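Long-range contact in putative aminopeptidase (Leishmania major, PDB 5NTH), which probably removes amino-terminal residues from peptides as a manganese-dependent aminopeptidase of the M17 leucyl aminopeptidase family: residues G299-C304 and T320-S325. Residues are numbered along the deposited sequence; the frame is centred on the assembly and turned at random.
With MN (manganese (II) ion), chain C; MN (manganese (II) ion), chain D; BB2 (actinonin), chain E.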
ATOM      1  N   GLY A 299     -19.584 -15.559  18.790  1.00 29.47           N
ATOM      2  CA  GLY A 299     -18.495 -16.165  19.552  1.00 30.41           C
ATOM      3  C   GLY A 299     -17.292 -16.571  18.693  1.00 31.70           C
ATOM      4  O   GLY A 299     -16.829 -17.724  18.746  1.00 33.19           O
ATOM      5  N   ILE A 300     -16.761 -15.641  17.908  1.00 31.67           N
ATOM      6  CA  ILE A 300     -15.557 -15.934  17.139  1.00 32.29           C
ATOM      7  C   ILE A 300     -14.389 -15.740  18.090  1.00 33.38           C
ATOM      8  O   ILE A 300     -14.033 -14.609  18.436  1.00 34.25           O
ATOM      9  CB  ILE A 300     -15.464 -15.095  15.854  1.00 31.38           C
ATOM     10  CG1 ILE A 300     -16.558 -15.526  14.867  1.00 30.77           C
ATOM     11  CG2 ILE A 300     -14.097 -15.193  15.208  1.00 30.92           C
ATOM     12  CD1 ILE A 300     -16.502 -16.962  14.369  1.00 30.84           C
ATOM     13  N   VAL A 301     -13.835 -16.862  18.546  1.00 34.45           N
ATOM     14  CA  VAL A 301     -12.815 -16.837  19.604  1.00 35.40           C
ATOM     15  C   VAL A 301     -11.495 -16.246  19.131  1.00 36.15           C
ATOM     16  O   VAL A 301     -10.754 -15.627  19.909  1.00 35.91           O
ATOM     17  CB  VAL A 301     -12.579 -18.211  20.243  1.00 35.49           C
ATOM     18  CG1 VAL A 301     -13.849 -18.645  20.964  1.00 35.96           C
ATOM     19  CG2 VAL A 301     -12.073 -19.245  19.232  1.00 34.81           C
ATOM     20  N   TYR A 302     -11.216 -16.443  17.846  1.00 35.73           N
ATOM     21  CA  TYR A 302     -10.182 -15.696  17.194  1.00 33.90           C
ATOM     22  C   TYR A 302     -10.504 -15.524  15.729  1.00 34.31           C
ATOM     23  O   TYR A 302     -10.897 -16.487  15.061  1.00 33.83           O
ATOM     24  CB  TYR A 302      -8.864 -16.409  17.366  1.00 32.45           C
ATOM     25  CG  TYR A 302      -7.718 -15.543  17.002  1.00 32.03           C
ATOM     26  CD1 TYR A 302      -7.443 -14.391  17.720  1.00 32.06           C
ATOM     27  CD2 TYR A 302      -6.914 -15.851  15.930  1.00 32.02           C
ATOM     28  CE1 TYR A 302      -6.373 -13.573  17.384  1.00 32.69           C
ATOM     29  CE2 TYR A 302      -5.845 -15.049  15.590  1.00 31.84           C
ATOM     30  CZ  TYR A 302      -5.585 -13.907  16.305  1.00 32.18           C
ATOM     31  OH  TYR A 302      -4.510 -13.126  15.966  1.00 33.40           O
ATOM     32  N   ASP A 303     -10.345 -14.295  15.239  1.00 34.74           N
ATOM     33  CA  ASP A 303     -10.584 -13.988  13.829  1.00 35.14           C
ATOM     34  C   ASP A 303      -9.284 -13.644  13.159  1.00 34.16           C
ATOM     35  O   ASP A 303      -8.833 -12.503  13.220  1.00 35.12           O
ATOM     36  CB  ASP A 303     -11.588 -12.832  13.648  1.00 35.70           C
ATOM     37  CG  ASP A 303     -12.011 -12.667  12.202  1.00 36.21           C
ATOM     38  OD1 ASP A 303     -11.677 -13.595  11.434  1.00 35.99           O
ATOM     39  OD2 ASP A 303     -12.678 -11.652  11.807  1.00 41.66           O
ATOM     40  N   CYS A 304      -8.687 -14.613  12.480  1.00 33.60           N
ATOM     41  CA  CYS A 304      -7.443 -14.335  11.748  1.00 32.72           C
ATOM     42  C   CYS A 304      -7.724 -13.699  10.378  1.00 31.27           C
ATOM     43  O   CYS A 304      -6.839 -13.164   9.731  1.00 28.87           O
ATOM     44  CB  CYS A 304      -6.565 -15.597  11.663  1.00 32.69           C
ATOM     45  SG  CYS A 304      -6.692 -16.564  10.164  1.00 33.46           S
ATOM     46  N   THR A 320     -10.917 -10.505  21.076  1.00 31.68           N
ATOM     47  CA  THR A 320     -12.144  -9.903  21.508  1.00 32.02           C
ATOM     48  C   THR A 320     -13.267 -10.088  20.542  1.00 33.88           C
ATOM     49  O   THR A 320     -14.366  -9.610  20.777  1.00 34.18           O
ATOM     50  CB  THR A 320     -11.983  -8.379  21.712  1.00 31.67           C
ATOM     51  OG1 THR A 320     -11.812  -7.704  20.457  1.00 30.34           O
ATOM     52  CG2 THR A 320     -10.811  -8.087  22.659  1.00 31.27           C
ATOM     53  N   ASP A 321     -13.009 -10.789  19.451  1.00 35.61           N
ATOM     54  CA  ASP A 321     -14.044 -11.018  18.491  1.00 36.36           C
ATOM     55  C   ASP A 321     -15.140 -11.998  18.996  1.00 34.08           C
ATOM     56  O   ASP A 321     -16.088 -12.301  18.249  1.00 32.36           O
ATOM     57  CB  ASP A 321     -13.427 -11.478  17.168  1.00 40.51           C
ATOM     58  CG  ASP A 321     -14.130 -10.868  15.934  1.00 42.76           C
ATOM     59  OD1 ASP A 321     -14.454  -9.658  15.948  1.00 41.60           O
ATOM     60  OD2 ASP A 321     -14.332 -11.603  14.939  1.00 47.84           O
ATOM     61  N   MET A 322     -15.019 -12.492  20.240  1.00 31.64           N
ATOM     62  CA  MET A 322     -16.139 -13.199  20.899  1.00 29.76           C
ATOM     63  C   MET A 322     -16.911 -12.338  21.935  1.00 28.42           C
ATOM     64  O   MET A 322     -17.683 -12.858  22.748  1.00 27.30           O
ATOM     65  CB  MET A 322     -15.722 -14.559  21.457  1.00 29.97           C
ATOM     66  CG  MET A 322     -14.398 -14.617  22.181  1.00 31.16           C
ATOM     67  SD  MET A 322     -14.291 -13.427  23.523  1.00 31.81           S
ATOM     68  CE  MET A 322     -15.229 -14.244  24.811  1.00 32.39           C
ATOM     69  N   GLY A 323     -16.762 -11.019  21.822  1.00 27.20           N
ATOM     70  CA  GLY A 323     -17.387 -10.057  22.713  1.00 26.91           C
ATOM     71  C   GLY A 323     -18.904 -10.043  22.701  1.00 26.97           C
ATOM     72  O   GLY A 323     -19.523 -10.009  23.750  1.00 27.00           O
ATOM     73  N   GLY A 324     -19.502 -10.039  21.520  1.00 26.62           N
ATOM     74  CA  GLY A 324     -20.942 -10.066  21.420  1.00 26.86           C
ATOM     75  C   GLY A 324     -21.479 -11.258  22.151  1.00 26.92           C
ATOM     76  O   GLY A 324     -22.404 -11.145  22.922  1.00 28.51           O
ATOM     77  N   SER A 325     -20.844 -12.384  21.921  1.00 27.77           N
ATOM     78  CA  SER A 325     -21.155 -13.637  22.590  1.00 29.20           C
ATOM     79  C   SER A 325     -21.145 -13.486  24.108  1.00 29.34           C
ATOM     80  O   SER A 325     -22.115 -13.804  24.766  1.00 30.67           O
ATOM     81  CB  SER A 325     -20.142 -14.699  22.140  1.00 30.04           C
ATOM     82  OG  SER A 325     -19.992 -15.776  23.029  1.00 31.84           O
TER
HETATM   83 MN    MN C 602     -14.884 -11.042  13.224  1.00 58.02          MN
HETATM   84 MN    MN D 603     -13.767 -11.008  10.324  1.00 50.69          MN
HETATM   85  C5  BB2 E 604     -14.422  -6.725  10.392  0.60 40.35           C
HETATM   86  C3  BB2 E 604     -14.322  -8.199  10.650  0.60 40.41           C
HETATM   87  O4  BB2 E 604     -13.281  -8.733  10.385  0.60 39.32           O
HETATM   88  N1  BB2 E 604     -15.321  -8.880  11.194  0.60 41.21           N
HETATM   89  O2  BB2 E 604     -15.160 -10.259  11.455  0.60 46.17           O
HETATM   90  C6  BB2 E 604     -14.325  -6.465   8.894  0.60 41.71           C
HETATM   91  C12 BB2 E 604     -13.819  -5.070   8.708  0.60 42.80           C
HETATM   92  O13 BB2 E 604     -14.621  -4.176   8.705  0.60 42.87           O
HETATM   93  C7  BB2 E 604     -15.700  -6.682   8.249  0.60 41.01           C
HETATM   94  C8  BB2 E 604     -15.752  -6.360   6.759  0.60 40.76           C
HETATM   95  C9  BB2 E 604     -14.946  -7.348   5.928  0.60 41.18           C
HETATM   96  C10 BB2 E 604     -13.950  -6.635   5.030  0.60 42.64           C
HETATM   97  C11 BB2 E 604     -14.648  -5.960   3.862  0.60 42.98           C
HETATM   98  N14 BB2 E 604     -12.517  -4.857   8.578  0.60 45.40           N
HETATM   99  C15 BB2 E 604     -11.981  -3.508   8.436  0.60 48.91           C
HETATM  100  C16 BB2 E 604     -10.641  -3.340   9.191  0.60 49.63           C
HETATM  101  C18 BB2 E 604      -9.636  -2.384   8.530  0.60 49.71           C
HETATM  102  C17 BB2 E 604     -10.897  -2.904  10.647  0.60 47.74           C
HETATM  103  C19 BB2 E 604     -11.990  -3.127   6.975  0.60 51.80           C
HETATM  104  O20 BB2 E 604     -12.897  -2.398   6.627  0.60 48.62           O
HETATM  105  N21 BB2 E 604     -11.060  -3.556   6.092  0.60 60.03           N
HETATM  106  C22 BB2 E 604     -10.748  -2.764   4.895  0.60 64.16           C
HETATM  107  C23 BB2 E 604     -10.215  -4.760   6.098  0.60 60.72           C
HETATM  108  C24 BB2 E 604      -9.040  -4.487   5.157  0.60 61.25           C
HETATM  109  C25 BB2 E 604      -9.318  -3.154   4.487  0.60 62.53           C
HETATM  110  C26 BB2 E 604     -11.761  -3.167   3.811  0.60 65.30           C
HETATM  111  O27 BB2 E 604     -13.093  -2.746   4.141  0.60 64.64           O
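The carboxylates of Asp303 and Asp321 converge on a pair of manganese ions in a buried site. OD2 of Asp321 binds the manganese of chain C at 1.9 Å, while OD2 of Asp303 lies 1.9 Å from that of chain D and reaches the chain C ion by a longer bond (2.7 Å). The hydroxamate of actinonin completes the link, its O2 bound to both metals and its O4 to the chain D ion. With CG anti to the backbone N (chi1 -170°), the Asp303 carboxylate reaches the metals, and its CB packs 3.3 Å from Asp321 OD2. Lys298, Asp388 and Glu390 complete the protein ligands of this two-metal centre, the hallmark of M17 aminopeptidases, built here beside the corner that the chain turns at Val301. Asp321 OD1 is hydrogen-bonded to Thr418 OG1, and Asp303 OD1 accepts hydrogen bonds from Gly305 N and Asn361 ND2, which probably helps fix the rotation of both carboxylates. Away from the metals, a weak, bent hydrogen bond runs from Ile300 N to Asp321 O (3.4 Å). Ile300 lies alongside Asp321, its CG2 3.6 Å from OD2. At the start of helix 323-341, N-cap Met322 sets its CB 3.7 Å from Gly299 CA, and Ser325 CB packs against the same CA at 3.4 Å.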